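Local coordinates for N-acetylneuraminate lyase (Fusobacterium nucleatum subsp. nucleatum ATCC 25586, PDB 5ZKA), which is a lyase of the dihydrodipicolinate synthetase family, folded as a TIM barrel with additional helices that follow the barrel in the chain, at residues A[60-64]-A[265-269]; A[90-96]-A[114-120]; A[207-212]-A[233-238]; A[225-229]-A[302-306]. All blocks are in the same frame, centred on the assembly; numbering follows the deposited sequence.

Contact 1: A[60-64]-A[265-269]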
loop_
_atom_site.group_PDB
_atom_site.type_symbol
_atom_site.label_atom_id
_atom_site.label_comp_id
_atom_site.label_asym_id
_atom_site.label_seq_id
_atom_site.Cartn_x
_atom_site.Cartn_y
_atom_site.Cartn_z
ATOM N N GLY A 60 12.956 14.889 13.588
ATOM C CA GLY A 60 12.151 14.640 12.409
ATOM C C GLY A 60 11.004 15.627 12.261
ATOM O O GLY A 60 10.858 16.591 13.019
ATOM N N SER A 61 10.161 15.368 11.250
ATOM C CA SER A 61 8.989 16.210 11.031
ATOM C C SER A 61 8.126 16.293 12.286
ATOM O O SER A 61 7.626 17.369 12.638
ATOM C CB SER A 61 8.165 15.666 9.861
ATOM O OG SER A 61 8.994 15.403 8.739
ATOM N N THR A 62 7.969 15.164 12.983
ATOM C CA THR A 62 7.100 15.076 14.153
ATOM C C THR A 62 7.585 15.958 15.291
ATOM O O THR A 62 6.773 16.440 16.094
ATOM C CB THR A 62 7.025 13.623 14.616
ATOM O OG1 THR A 62 6.528 12.809 13.543
ATOM C CG2 THR A 62 6.126 13.486 15.841
ATOM N N GLY A 63 8.892 16.172 15.390
ATOM C CA GLY A 63 9.403 17.063 16.409
ATOM C C GLY A 63 9.288 18.527 16.067
ATOM O O GLY A 63 9.853 19.364 16.774
ATOM N N GLU A 64 8.572 18.856 14.988
ATOM C CA GLU A 64 8.414 20.230 14.514
ATOM C C GLU A 64 9.762 20.840 14.124
ATOM O O GLU A 64 9.960 22.061 14.160
ATOM C CB GLU A 64 7.662 21.077 15.546
ATOM C CG GLU A 64 6.228 20.509 15.774
ATOM C CD GLU A 64 5.536 21.076 16.999
ATOM O OE1 GLU A 64 5.305 22.305 17.053
ATOM O OE2 GLU A 64 5.238 20.284 17.919
ATOM N N TYR A 265 -0.650 16.412 15.725
ATOM C CA TYR A 265 0.339 16.820 16.726
ATOM C C TYR A 265 -0.339 17.255 18.017
ATOM O O TYR A 265 0.113 16.898 19.110
ATOM C CB TYR A 265 1.234 17.939 16.185
ATOM C CG TYR A 265 2.105 17.517 15.014
ATOM C CD1 TYR A 265 2.363 16.172 14.760
ATOM C CD2 TYR A 265 2.662 18.458 14.163
ATOM C CE1 TYR A 265 3.150 15.779 13.687
ATOM C CE2 TYR A 265 3.450 18.078 13.082
ATOM C CZ TYR A 265 3.688 16.739 12.850
ATOM O OH TYR A 265 4.473 16.356 11.785
ATOM N N GLN A 266 -1.439 18.006 17.909
ATOM C CA GLN A 266 -2.150 18.461 19.099
ATOM C C GLN A 266 -2.701 17.291 19.909
ATOM O O GLN A 266 -2.712 17.332 21.144
ATOM C CB GLN A 266 -3.285 19.408 18.699
ATOM C CG GLN A 266 -2.823 20.723 18.064
ATOM C CD GLN A 266 -2.689 20.647 16.545
ATOM O OE1 GLN A 266 -2.677 19.556 15.956
ATOM N NE2 GLN A 266 -2.577 21.813 15.903
ATOM N N THR A 267 -3.175 16.239 19.237
ATOM C CA THR A 267 -3.834 15.146 19.954
ATOM C C THR A 267 -2.821 14.237 20.634
ATOM O O THR A 267 -3.035 13.811 21.775
ATOM C CB THR A 267 -4.725 14.353 18.992
ATOM O OG1 THR A 267 -5.773 15.214 18.531
ATOM C CG2 THR A 267 -5.366 13.137 19.686
ATOM N N ILE A 268 -1.697 13.951 19.967
ATOM C CA ILE A 268 -0.637 13.186 20.625
ATOM C C ILE A 268 -0.147 13.927 21.864
ATOM O O ILE A 268 0.005 13.338 22.945
ATOM C CB ILE A 268 0.513 12.888 19.641
ATOM C CG1 ILE A 268 0.005 11.988 18.499
ATOM C CG2 ILE A 268 1.703 12.245 20.385
ATOM C CD1 ILE A 268 0.988 11.785 17.366
ATOM N N LYS A 269 0.078 15.241 21.738
ATOM C CA LYS A 269 0.525 16.010 22.899
ATOM C C LYS A 269 -0.541 16.039 23.987
ATOM O O LYS A 269 -0.216 15.968 25.183
ATOM C CB LYS A 269 0.914 17.426 22.478
ATOM C CG LYS A 269 2.186 17.455 21.657
ATOM C CD LYS A 269 2.802 18.840 21.612
ATOM C CE LYS A 269 4.106 18.828 20.819
ATOM N NZ LYS A 269 4.622 20.200 20.552
HETATM O O HOH W 1 4.931 13.461 11.542
#
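A direct polar link between loop 60-64 and helix 264-274 is the salt bridge of Glu64 and Lys269, whose side chains approach from opposite directions. The extended Lys269 brings NZ to 2.7 Å from Glu64 OE2, on that oxygen's syn side, and donates to it. NZ also reaches the carbonyls of Val27 and Tyr281, and Glu64 OE1 takes the backbone N-H of Arg283, so both buried ionic groups have several polar partners, which probably offsets the cost of burying them. For packing, Tyr265 has CG beside its backbone N (chi1 -65°), and its ring extends to the loop. Thr62 O lies over one ring face, Thr62 CG2 is 4.3 Å from Tyr265 CE1, and Glu64 CG lies 4.4 Å from Tyr265 CD2. A water links the segments as well: lying in the ring plane, it is 2.9 Å from Tyr265 OH and donates to Thr62 OG1 at 2.6 Å. Thr62 OG1 and Ser61 N also hydrogen-bond O1 and O2 of the modified lysine KPI at position 178. Gly60 to Glu64 form the GSTGE loop of this family, at the C-terminal end of the barrel strands, where TIM barrels carry their active sites.

Contact 2: A[90-96]-A[114-120]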
loop_
_atom_site.group_PDB
_atom_site.type_symbol
_atom_site.label_atom_id
_atom_site.label_comp_id
_atom_site.label_asym_id
_atom_site.label_seq_id
_atom_site.Cartn_x
_atom_site.Cartn_y
_atom_site.Cartn_z
ATOM N N LEU A 90 19.517 5.739 18.794
ATOM C CA LEU A 90 19.220 7.126 18.469
ATOM C C LEU A 90 19.603 7.405 17.027
ATOM O O LEU A 90 20.717 7.079 16.611
ATOM C CB LEU A 90 19.981 8.082 19.382
ATOM C CG LEU A 90 19.654 8.058 20.870
ATOM C CD1 LEU A 90 20.594 8.996 21.579
ATOM C CD2 LEU A 90 18.229 8.487 21.088
ATOM N N ILE A 91 18.691 8.033 16.286
ATOM C CA ILE A 91 18.957 8.562 14.951
ATOM C C ILE A 91 18.717 10.065 14.996
ATOM O O ILE A 91 17.704 10.517 15.543
ATOM C CB ILE A 91 18.062 7.910 13.878
ATOM C CG1 ILE A 91 18.282 6.395 13.803
ATOM C CG2 ILE A 91 18.306 8.567 12.480
ATOM C CD1 ILE A 91 17.157 5.667 13.018
ATOM N N ALA A 92 19.638 10.838 14.420
ATOM C CA ALA A 92 19.510 12.287 14.387
ATOM C C ALA A 92 19.197 12.720 12.963
ATOM O O ALA A 92 20.020 12.529 12.061
ATOM C CB ALA A 92 20.795 12.961 14.887
ATOM N N GLN A 93 18.012 13.296 12.762
ATOM C CA GLN A 93 17.634 13.851 11.464
ATOM C C GLN A 93 18.226 15.252 11.334
ATOM O O GLN A 93 17.877 16.145 12.114
ATOM C CB GLN A 93 16.111 13.880 11.335
ATOM C CG GLN A 93 15.588 13.941 9.892
ATOM C CD GLN A 93 15.772 15.299 9.265
ATOM O OE1 GLN A 93 16.147 15.416 8.104
ATOM N NE2 GLN A 93 15.512 16.341 10.037
ATOM N N VAL A 94 19.124 15.449 10.363
ATOM C CA VAL A 94 19.837 16.713 10.207
ATOM C C VAL A 94 19.592 17.366 8.848
ATOM O O VAL A 94 20.190 18.401 8.551
ATOM C CB VAL A 94 21.349 16.537 10.448
ATOM C CG1 VAL A 94 21.612 16.026 11.869
ATOM C CG2 VAL A 94 21.952 15.605 9.409
ATOM N N GLY A 95 18.704 16.804 8.026
ATOM C CA GLY A 95 18.491 17.337 6.695
ATOM C C GLY A 95 17.800 18.688 6.703
ATOM O O GLY A 95 17.165 19.092 7.680
ATOM N N SER A 96 17.892 19.380 5.566
ATOM C CA SER A 96 17.463 20.772 5.478
ATOM C C SER A 96 17.600 21.217 4.025
ATOM O O SER A 96 18.340 20.605 3.246
ATOM C CB SER A 96 18.309 21.661 6.402
ATOM O OG SER A 96 18.233 23.027 6.048
ATOM N N TYR A 114 25.865 10.735 18.711
ATOM C CA TYR A 114 24.914 10.047 17.849
ATOM C C TYR A 114 25.670 9.214 16.823
ATOM O O TYR A 114 26.660 9.665 16.241
ATOM C CB TYR A 114 23.998 11.039 17.136
ATOM C CG TYR A 114 22.930 11.689 17.994
ATOM C CD1 TYR A 114 23.234 12.778 18.810
ATOM C CD2 TYR A 114 21.609 11.235 17.962
ATOM C CE1 TYR A 114 22.266 13.386 19.586
ATOM C CE2 TYR A 114 20.629 11.845 18.727
ATOM C CZ TYR A 114 20.962 12.920 19.538
ATOM O OH TYR A 114 19.991 13.535 20.299
ATOM N N LYS A 115 25.206 7.984 16.611
ATOM C CA LYS A 115 25.912 7.017 15.784
ATOM C C LYS A 115 25.194 6.765 14.473
ATOM O O LYS A 115 25.578 5.861 13.725
ATOM C CB LYS A 115 26.105 5.701 16.548
ATOM C CG LYS A 115 27.209 5.768 17.603
ATOM C CD LYS A 115 28.505 6.263 16.980
ATOM C CE LYS A 115 29.626 6.380 18.004
ATOM N NZ LYS A 115 30.051 5.054 18.541
ATOM N N CYS A 116 24.158 7.541 14.179
ATOM C CA CYS A 116 23.465 7.406 12.913
ATOM C C CYS A 116 22.717 8.700 12.645
ATOM O O CYS A 116 22.091 9.260 13.556
ATOM C CB CYS A 116 22.500 6.216 12.924
ATOM S SG CYS A 116 21.798 5.891 11.291
ATOM N N LEU A 117 22.801 9.167 11.402
ATOM C CA LEU A 117 22.115 10.358 10.926
ATOM C C LEU A 117 20.967 9.960 10.017
ATOM O O LEU A 117 20.905 8.840 9.510
ATOM C CB LEU A 117 23.057 11.275 10.134
ATOM C CG LEU A 117 24.372 11.724 10.768
ATOM C CD1 LEU A 117 25.126 12.650 9.798
ATOM C CD2 LEU A 117 24.096 12.426 12.070
ATOM N N SER A 118 20.064 10.911 9.809
ATOM C CA SER A 118 19.054 10.828 8.768
ATOM C C SER A 118 18.944 12.204 8.136
ATOM O O SER A 118 19.333 13.209 8.733
ATOM C CB SER A 118 17.698 10.367 9.328
ATOM O OG SER A 118 16.828 9.954 8.297
ATOM N N ALA A 119 18.429 12.259 6.908
ATOM C CA ALA A 119 18.290 13.559 6.259
ATOM C C ALA A 119 17.164 13.487 5.243
ATOM O O ALA A 119 17.208 12.655 4.332
ATOM C CB ALA A 119 19.596 13.988 5.585
ATOM N N VAL A 120 16.175 14.373 5.390
ATOM C CA VAL A 120 15.105 14.443 4.404
ATOM C C VAL A 120 15.692 14.839 3.047
ATOM O O VAL A 120 16.712 15.534 2.963
ATOM C CB VAL A 120 14.022 15.436 4.859
ATOM C CG1 VAL A 120 14.617 16.832 5.049
ATOM C CG2 VAL A 120 12.842 15.452 3.876
HETATM O O HOH W 2 23.153 7.094 18.177
#
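Ala92 and Tyr114 form the apolar centre: Ala92 CB sits 3.6 Å from Tyr114 CD2 in an off-centre CH-pi contact. Leu90 CB lies 3.8 Å from the same CD2, and its side chain crosses the ring at a slant. The small alanine lets the aromatic ring come close to the strand, while Val109 of helix 99-112 touches Ala92, Tyr114 and Leu117 from outside the barrel. Toward the barrel interior, Ile91 CG2 packs 3.7 Å from Ser118 CB. Between these layers runs a parallel ladder: Ala92 N donates to Cys116 O (3.0 Å), Ser118 N to Ala92 O (2.8 Å) and Val94 N to Ser118 O (2.8 Å), pairing Ala92 with Leu117 and Gln93 with Ser118. At the polar edge the chain leaves the strand after Gln93, and the glutamine side chain continues the pairing. Its bend at chi2 (-74°) turns OE1 to Val120 N, 2.9 Å away with an N-H...O angle of 154°; Gly95 N also gives OE1 a bond, from above the amide plane. Gln93 NE2 meanwhile donates to Gly59 O of the preceding barrel loop. One amide therefore ties three neighbouring backbone segments together, which implies that strands 89-93 and 117-120 of this beta-alpha-beta unit stay joined past the end of their backbone ladder, with both ends of the buried Gln93 amide hydrogen-bonded.

Contact 3: A[207-212]-A[233-238]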
loop_
_atom_site.group_PDB
_atom_site.type_symbol
_atom_site.label_atom_id
_atom_site.label_comp_id
_atom_site.label_asym_id
_atom_site.label_seq_id
_atom_site.Cartn_x
_atom_site.Cartn_y
_atom_site.Cartn_z
ATOM N N LEU A 207 1.605 -0.473 9.340
ATOM C CA LEU A 207 2.734 -1.216 9.891
ATOM C C LEU A 207 2.649 -2.701 9.559
ATOM O O LEU A 207 3.656 -3.328 9.213
ATOM C CB LEU A 207 2.789 -1.013 11.408
ATOM C CG LEU A 207 3.902 -1.743 12.169
ATOM C CD1 LEU A 207 5.286 -1.399 11.599
ATOM C CD2 LEU A 207 3.843 -1.359 13.646
ATOM N N LEU A 208 1.457 -3.284 9.647
ATOM C CA LEU A 208 1.347 -4.724 9.409
ATOM C C LEU A 208 1.688 -5.092 7.967
ATOM O O LEU A 208 2.532 -5.986 7.767
ATOM C CB LEU A 208 -0.044 -5.216 9.822
ATOM C CG LEU A 208 -0.445 -6.608 9.332
ATOM C CD1 LEU A 208 0.517 -7.682 9.812
ATOM C CD2 LEU A 208 -1.858 -6.903 9.825
ATOM N N PRO A 209 1.101 -4.476 6.934
ATOM C CA PRO A 209 1.495 -4.864 5.565
ATOM C C PRO A 209 2.964 -4.606 5.272
ATOM O O PRO A 209 3.596 -5.378 4.540
ATOM C CB PRO A 209 0.578 -4.015 4.669
ATOM C CG PRO A 209 0.014 -2.942 5.558
ATOM C CD PRO A 209 -0.043 -3.542 6.935
ATOM N N ALA A 210 3.539 -3.552 5.850
ATOM C CA ALA A 210 4.969 -3.308 5.685
ATOM C C ALA A 210 5.804 -4.392 6.356
ATOM O O ALA A 210 6.828 -4.817 5.814
ATOM C CB ALA A 210 5.326 -1.936 6.260
ATOM N N THR A 211 5.391 -4.845 7.549
ATOM C CA THR A 211 6.173 -5.856 8.255
ATOM C C THR A 211 6.309 -7.140 7.438
ATOM O O THR A 211 7.387 -7.748 7.402
ATOM C CB THR A 211 5.542 -6.144 9.622
ATOM O OG1 THR A 211 5.505 -4.920 10.364
ATOM C CG2 THR A 211 6.380 -7.153 10.392
ATOM N N VAL A 212 5.241 -7.572 6.761
ATOM C CA VAL A 212 5.358 -8.837 6.034
ATOM C C VAL A 212 6.116 -8.692 4.719
ATOM O O VAL A 212 6.474 -9.712 4.109
ATOM C CB VAL A 212 3.974 -9.474 5.793
ATOM C CG1 VAL A 212 3.231 -9.657 7.136
ATOM C CG2 VAL A 212 3.140 -8.659 4.794
ATOM N N ILE A 233 2.238 -5.615 16.957
ATOM C CA ILE A 233 1.995 -5.854 15.526
ATOM C C ILE A 233 3.266 -6.356 14.855
ATOM O O ILE A 233 3.277 -7.406 14.197
ATOM C CB ILE A 233 1.475 -4.581 14.836
ATOM C CG1 ILE A 233 0.103 -4.156 15.382
ATOM C CG2 ILE A 233 1.432 -4.787 13.305
ATOM C CD1 ILE A 233 -0.294 -2.707 15.000
ATOM N N PHE A 234 4.365 -5.618 15.046
ATOM C CA PHE A 234 5.648 -5.956 14.429
ATOM C C PHE A 234 6.090 -7.368 14.806
ATOM O O PHE A 234 6.396 -8.188 13.934
ATOM C CB PHE A 234 6.688 -4.920 14.862
ATOM C CG PHE A 234 7.994 -5.005 14.126
ATOM C CD1 PHE A 234 8.042 -4.874 12.746
ATOM C CD2 PHE A 234 9.182 -5.200 14.825
ATOM C CE1 PHE A 234 9.250 -4.950 12.078
ATOM C CE2 PHE A 234 10.396 -5.273 14.166
ATOM C CZ PHE A 234 10.432 -5.151 12.793
ATOM N N GLU A 235 6.109 -7.678 16.108
ATOM C CA GLU A 235 6.600 -8.983 16.546
ATOM C C GLU A 235 5.662 -10.105 16.127
ATOM O O GLU A 235 6.118 -11.169 15.690
ATOM C CB GLU A 235 6.791 -9.004 18.063
ATOM N N LEU A 236 4.352 -9.900 16.274
ATOM C CA LEU A 236 3.419 -10.965 15.922
ATOM C C LEU A 236 3.484 -11.283 14.433
ATOM O O LEU A 236 3.396 -12.450 14.042
ATOM C CB LEU A 236 1.997 -10.582 16.318
ATOM C CG LEU A 236 1.710 -10.496 17.815
ATOM C CD1 LEU A 236 0.464 -9.654 18.025
ATOM C CD2 LEU A 236 1.535 -11.875 18.403
ATOM N N ALA A 237 3.628 -10.258 13.591
ATOM C CA ALA A 237 3.629 -10.491 12.148
ATOM C C ALA A 237 4.890 -11.214 11.686
ATOM O O ALA A 237 4.846 -11.949 10.691
ATOM C CB ALA A 237 3.465 -9.169 11.385
ATOM N N LYS A 238 6.014 -11.022 12.380
ATOM C CA LYS A 238 7.241 -11.752 12.073
ATOM C C LYS A 238 7.269 -13.164 12.654
ATOM O O LYS A 238 8.247 -13.886 12.426
ATOM C CB LYS A 238 8.467 -10.987 12.597
ATOM C CG LYS A 238 8.644 -9.570 12.075
ATOM C CD LYS A 238 9.362 -8.703 13.116
ATOM C CE LYS A 238 10.816 -9.076 13.256
ATOM N NZ LYS A 238 11.343 -9.504 11.940
#
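Thr211 meets Phe234 and Ala237 where helix 207-212 packs against the last turns of helix 223-237. Its hydroxyl OG1 lies in the plane of the Phe234 ring, at the edge, 3.5 Å from Phe234 CD1, while its methyl CG2 rests 3.7 Å from Ala237 CB and also touches Lys238 CG. Beta-branching suits the site, since one side chain serves several neighbours. Alanine at 237 lets Leu208 in as well: Leu208 CD1 comes within 3.7 Å of Ala237 CB. A little earlier along both helices, Ile233 CG2 packs 3.8 Å from Leu208 CB and against Leu207 CG.

A second layer sets these groups. Thr211 OG1 donates back to Leu207 O, 2.7 Å away, from above the carbonyl plane, which fixes the hydroxyl beside the ring. Lys238 CD lies over the centre of one Phe234 ring face. Ile248 of helix 242-262 backs Ile233, and apolar side chains of another protein chain pack on Leu208, Pro209 and Val212. The axes of the two short segments approach to 9.2 Å and cross at -39°. Between these two segments the fit of apolar surfaces is what counts, and the one hydroxyl involved is paid for within its own helix.

Contact 4: A[225-229]-A[302-306]; sequences INGIR and KKFLK
Arg229 reaches from helix 223-237 of the TIM barrel to the backbone of Phe304, at the end of the C-terminal helix 291-304 that packs outside the barrel. Extended from CG to NE, the arginine presents its guanidinium end-on, and NH1 and NH2 both donate to Phe304 O. The two bonds differ. NH2, 2.8 Å from Phe304 O, lies in the carbonyl plane on a lone pair, whereas NH1, at 3.1 Å, is tilted 34° from that plane. The chain leaves helical geometry at Leu305, and a cation beside the negative end of the helix dipole is probably favourable there.

Asn226 holds the guanidinium from its own helix: its OD1 accepts from NH1 of Arg229, nearly in the guanidinium plane, at 3.0 Å. An amide suits this place because its other end, ND2, bonds Thr252 OG1 of helix 242-262. Asn226 belongs to a kinked part of its helix, where the N atoms of Ile228 and Arg229 make no bond to the preceding turn.

Leu305 supplies the apolar half. Its side chain crosses those of Ile225 and Asn226 at about a right angle and that of Arg229 more obliquely, so one branched group fills the angle between them. Ile271 of helix 264-274 touches both Ile225 and Leu305, extending the apolar patch. The two leucine branches divide the work: CD1 of Leu305 meets CD1 of Ile225 at 4.0 Å, while CD2 of Leu305 lies 3.4 Å from Ile225 O and 3.7 Å from Arg229 NH1, at the guanidinium edge.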
loop_
_atom_site.group_PDB
_atom_site.type_symbol
_atom_site.label_atom_id
_atom_site.label_comp_id
_atom_site.label_asym_id
_atom_site.label_seq_id
_atom_site.Cartn_x
_atom_site.Cartn_y
_atom_site.Cartn_z
ATOM N N ILE A 225 2.701 7.421 22.002
ATOM C CA ILE A 225 1.611 7.033 22.894
ATOM C C ILE A 225 1.082 5.635 22.628
ATOM O O ILE A 225 0.396 5.065 23.504
ATOM C CB ILE A 225 0.457 8.057 22.805
ATOM C CG1 ILE A 225 -0.017 8.186 21.350
ATOM C CG2 ILE A 225 0.894 9.417 23.337
ATOM C CD1 ILE A 225 -1.348 8.915 21.209
ATOM N N ASN A 226 1.332 5.042 21.457
ATOM C CA ASN A 226 0.785 3.731 21.107
ATOM C C ASN A 226 1.891 2.724 20.785
ATOM O O ASN A 226 1.675 1.771 20.028
ATOM C CB ASN A 226 -0.196 3.857 19.940
ATOM C CG ASN A 226 -1.015 2.594 19.729
ATOM O OD1 ASN A 226 -1.546 2.010 20.683
ATOM N ND2 ASN A 226 -1.110 2.155 18.470
ATOM N N GLY A 227 3.078 2.918 21.374
ATOM C CA GLY A 227 4.215 2.065 21.064
ATOM C C GLY A 227 4.068 0.620 21.505
ATOM O O GLY A 227 4.698 -0.269 20.924
ATOM N N ILE A 228 3.274 0.364 22.555
ATOM C CA ILE A 228 3.066 -1.016 23.007
ATOM C C ILE A 228 2.424 -1.839 21.898
ATOM O O ILE A 228 2.930 -2.903 21.517
ATOM C CB ILE A 228 2.220 -1.048 24.294
ATOM C CG1 ILE A 228 2.967 -0.361 25.436
ATOM C CG2 ILE A 228 1.858 -2.497 24.692
ATOM C CD1 ILE A 228 4.361 -0.885 25.650
ATOM N N ARG A 229 1.297 -1.354 21.364
ATOM C CA ARG A 229 0.616 -2.065 20.279
ATOM C C ARG A 229 1.505 -2.188 19.050
ATOM O O ARG A 229 1.502 -3.223 18.374
ATOM C CB ARG A 229 -0.682 -1.347 19.899
ATOM C CG ARG A 229 -1.876 -1.643 20.818
ATOM C CD ARG A 229 -3.153 -1.060 20.206
ATOM N NE ARG A 229 -4.267 -1.172 21.138
ATOM C CZ ARG A 229 -4.652 -0.209 21.967
ATOM N NH1 ARG A 229 -4.005 0.953 21.965
ATOM N NH2 ARG A 229 -5.673 -0.416 22.806
ATOM N N LYS A 302 -9.406 7.413 27.008
ATOM C CA LYS A 302 -10.207 6.495 27.819
ATOM C C LYS A 302 -10.506 5.191 27.080
ATOM O O LYS A 302 -10.537 4.118 27.691
ATOM C CB LYS A 302 -11.507 7.177 28.251
ATOM C CG LYS A 302 -11.359 8.028 29.504
ATOM C CD LYS A 302 -12.429 9.111 29.597
ATOM C CE LYS A 302 -13.835 8.537 29.495
ATOM N NZ LYS A 302 -14.872 9.566 29.815
ATOM N N LYS A 303 -10.715 5.256 25.765
ATOM C CA LYS A 303 -11.109 4.053 25.035
ATOM C C LYS A 303 -9.914 3.182 24.658
ATOM O O LYS A 303 -10.024 1.952 24.646
ATOM C CB LYS A 303 -11.888 4.438 23.772
ATOM C CG LYS A 303 -12.292 3.255 22.890
ATOM C CD LYS A 303 -13.360 3.661 21.885
ATOM C CE LYS A 303 -13.738 2.501 20.959
ATOM N NZ LYS A 303 -14.035 1.248 21.718
ATOM N N PHE A 304 -8.770 3.789 24.327
ATOM C CA PHE A 304 -7.676 3.049 23.704
ATOM C C PHE A 304 -6.425 2.910 24.565
ATOM O O PHE A 304 -5.643 1.983 24.326
ATOM C CB PHE A 304 -7.295 3.695 22.356
ATOM C CG PHE A 304 -8.378 3.580 21.311
ATOM C CD1 PHE A 304 -8.688 2.349 20.748
ATOM C CD2 PHE A 304 -9.122 4.682 20.938
ATOM C CE1 PHE A 304 -9.696 2.232 19.810
ATOM C CE2 PHE A 304 -10.125 4.575 19.983
ATOM C CZ PHE A 304 -10.415 3.349 19.424
ATOM N N LEU A 305 -6.227 3.763 25.579
ATOM C CA LEU A 305 -4.901 3.854 26.186
ATOM C C LEU A 305 -4.884 3.924 27.701
ATOM O O LEU A 305 -3.790 3.907 28.273
ATOM C CB LEU A 305 -4.149 5.081 25.640
ATOM C CG LEU A 305 -3.820 5.032 24.148
ATOM C CD1 LEU A 305 -3.312 6.386 23.647
ATOM C CD2 LEU A 305 -2.792 3.944 23.867
ATOM N N LYS A 306 -6.025 4.002 28.372
ATOM C CA LYS A 306 -6.023 4.168 29.821
ATOM C C LYS A 306 -6.237 2.825 30.508
ATOM O O LYS A 306 -6.980 1.982 30.008
ATOM C CB LYS A 306 -7.097 5.171 30.241
ATOM C CG LYS A 306 -6.994 5.621 31.688
ATOM C CD LYS A 306 -8.296 6.250 32.142
ATOM C CE LYS A 306 -8.205 6.749 33.574
ATOM N NZ LYS A 306 -7.507 8.062 33.650
#

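How the contacts relate
Contacts 2 and 3 each join neighbouring elements of the barrel, strands 89-93 and 117-120 in one and helices 207-212 and 223-237 in the other; their centres are about 25 Å apart. Contacts 1 and 4 bring the later helices 264-274 and 291-304 onto the barrel. Contact 1 spans the chain region holding contacts 2 and 3, and touches contact 2 where Gly60 meets Gln93. It also touches contact 4, through Ile268 and Ile225, with centres about 17 Å apart. Contacts 3 and 4 share helix 223-237 and alternate along the chain. Helix 264-274 is thus tied to the loop beside the modified lysine, and helix 291-304 to the outer barrel helix 223-237.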